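Local coordinates for putative sugar isomerase (Parabacteroides distasonis, PDB 3LMZ), which is a putative sugar isomerase with a xylose isomerase-like TIM-barrel fold, at residues K121-D126 against D155-M160. Residues are numbered along the deposited sequence; the frame is centred on the assembly and turned at random.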
# COMPACT_ATOMS: atom_id res chain seq x y z
N LYS A 121 -33.06 -20.00 -12.57
CA LYS A 121 -31.74 -20.48 -12.95
C LYS A 121 -30.86 -20.83 -11.73
O LYS A 121 -30.18 -21.87 -11.77
CB LYS A 121 -31.05 -19.46 -13.88
CG LYS A 121 -31.66 -19.45 -15.30
CD LYS A 121 -31.16 -20.67 -16.10
CE LYS A 121 -31.87 -20.92 -17.39
NZ LYS A 121 -31.16 -22.02 -18.17
N VAL A 122 -31.00 -20.10 -10.62
CA VAL A 122 -30.25 -20.49 -9.46
C VAL A 122 -30.76 -21.84 -8.96
O VAL A 122 -29.94 -22.63 -8.46
CB VAL A 122 -30.17 -19.46 -8.27
CG1 VAL A 122 -29.50 -18.14 -8.69
CG2 VAL A 122 -31.50 -19.14 -7.67
N LYS A 123 -32.06 -22.16 -9.12
CA LYS A 123 -32.58 -23.48 -8.74
C LYS A 123 -32.05 -24.59 -9.64
O LYS A 123 -31.72 -25.67 -9.19
CB LYS A 123 -34.11 -23.44 -8.78
CG LYS A 123 -34.71 -22.65 -7.62
CD LYS A 123 -36.23 -22.52 -7.75
CE LYS A 123 -36.91 -22.09 -6.46
NZ LYS A 123 -36.48 -20.72 -5.91
N GLU A 124 -31.97 -24.30 -10.94
CA GLU A 124 -31.52 -25.26 -11.92
C GLU A 124 -30.06 -25.62 -11.72
O GLU A 124 -29.66 -26.79 -11.84
CB GLU A 124 -31.75 -24.70 -13.32
CG GLU A 124 -31.23 -25.59 -14.41
CD GLU A 124 -31.35 -25.05 -15.81
OE1 GLU A 124 -31.79 -23.89 -15.98
OE2 GLU A 124 -30.97 -25.78 -16.77
N TYR A 125 -29.22 -24.65 -11.41
CA TYR A 125 -27.76 -24.81 -11.39
C TYR A 125 -27.17 -24.93 -9.97
O TYR A 125 -26.02 -25.36 -9.82
CB TYR A 125 -27.06 -23.67 -12.11
CG TYR A 125 -27.10 -23.75 -13.58
CD1 TYR A 125 -28.24 -23.34 -14.26
CD2 TYR A 125 -26.04 -24.24 -14.31
CE1 TYR A 125 -28.32 -23.44 -15.64
CE2 TYR A 125 -26.07 -24.33 -15.69
CZ TYR A 125 -27.22 -23.94 -16.36
OH TYR A 125 -27.28 -24.05 -17.73
N ASP A 126 -27.92 -24.53 -8.96
CA ASP A 126 -27.44 -24.43 -7.58
C ASP A 126 -26.20 -23.52 -7.50
O ASP A 126 -25.15 -23.91 -6.96
CB ASP A 126 -27.12 -25.79 -6.97
CG ASP A 126 -26.86 -25.72 -5.46
OD1 ASP A 126 -27.32 -24.75 -4.73
OD2 ASP A 126 -26.20 -26.67 -4.96
N ASP A 155 -35.40 -16.62 -4.07
CA ASP A 155 -34.56 -17.71 -3.62
C ASP A 155 -33.40 -17.14 -2.74
O ASP A 155 -32.82 -16.10 -3.07
CB ASP A 155 -33.96 -18.39 -4.85
CG ASP A 155 -33.31 -19.70 -4.54
OD1 ASP A 155 -32.20 -19.67 -3.95
OD2 ASP A 155 -33.93 -20.77 -4.85
N PRO A 156 -33.06 -17.86 -1.66
CA PRO A 156 -31.98 -17.44 -0.77
C PRO A 156 -30.62 -17.28 -1.45
O PRO A 156 -29.73 -16.59 -0.89
CB PRO A 156 -31.93 -18.55 0.24
CG PRO A 156 -33.25 -19.10 0.27
CD PRO A 156 -33.80 -19.01 -1.11
N ARG A 157 -30.40 -17.92 -2.61
CA ARG A 157 -29.16 -17.83 -3.34
C ARG A 157 -28.96 -16.56 -4.20
O ARG A 157 -27.92 -16.39 -4.81
CB ARG A 157 -28.97 -19.10 -4.17
CG ARG A 157 -28.71 -20.35 -3.34
CD ARG A 157 -28.90 -21.61 -4.14
NE ARG A 157 -30.31 -21.80 -4.49
CZ ARG A 157 -30.83 -22.93 -4.95
NH1 ARG A 157 -30.10 -24.03 -5.12
NH2 ARG A 157 -32.15 -23.01 -5.20
N ILE A 158 -29.97 -15.69 -4.23
CA ILE A 158 -29.90 -14.42 -4.90
C ILE A 158 -29.67 -13.32 -3.88
O ILE A 158 -30.36 -13.18 -2.90
CB ILE A 158 -31.16 -14.10 -5.69
CG1 ILE A 158 -31.53 -15.22 -6.66
CG2 ILE A 158 -30.93 -12.80 -6.42
CD1 ILE A 158 -32.90 -15.05 -7.37
N GLY A 159 -28.60 -12.55 -4.09
CA GLY A 159 -28.28 -11.43 -3.21
C GLY A 159 -27.53 -10.33 -3.95
O GLY A 159 -27.76 -10.08 -5.11
N MSE A 160 -26.58 -9.77 -3.23
CA MSE A 160 -25.81 -8.60 -3.67
C MSE A 160 -24.32 -8.82 -3.63
O MSE A 160 -23.79 -9.62 -2.85
CB MSE A 160 -26.15 -7.34 -2.83
CG MSE A 160 -25.62 -7.35 -1.39
SE MSE A 160 -26.27 -5.83 -0.43
CE MSE A 160 -28.07 -6.44 -0.20
O HOH W 1 -31.01 -26.37 -6.67
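One face of the Arg157 guanidinium is covered by the carbonyl oxygen of Val122, which stands over its centre, 3.6 Å from Arg157 CZ, while Asp126, Asp155 and a water sit around its edge, close to its plane. The site lies on the outside of a TIM barrel of the xylose isomerase-like family, where the C-terminal end of helix 115-125 meets the turn leading into strand 158-163. Arg157 grips Asp155 side-on: NE donates to OD1 at 2.9 Å and NH2 to OD2, both nearly straight. Its remaining nitrogen, NH1, reaches Asp126 OD1 at 2.9 Å, but the approach is from above the carboxylate, whose plane is turned 63° from the guanidinium. The water accepts from NH1 and donates to Lys123 O, so the arginine is linked through it to the last turn of the helix, and the carbonyls there would probably be stabilised by its charge. The bend of Arg157 at CG-CD (chi3 -68°) curls the chain back to Asp155. Lys123 runs past Asp155 in the opposite direction, its CG 3.5 Å from Arg157 NH2, and its final bend delivers NZ to Asp155 OD2 at 2.8 Å; Asp119 also binds that ammonium. On the apolar side of the contact, Val122 CG2 lies 4.0 Å from Ile158 CG1 and packs against Asp155 CG, while Phe95 and Tyr129 also touch Val122. Both carboxylate oxygens of Asp155 thus take two donors: OD2 receives Lys123 NZ on its anti lone pair, and OD1 uses its own anti lone pair for Arg157 N at 2.8 Å, closing an Asx turn.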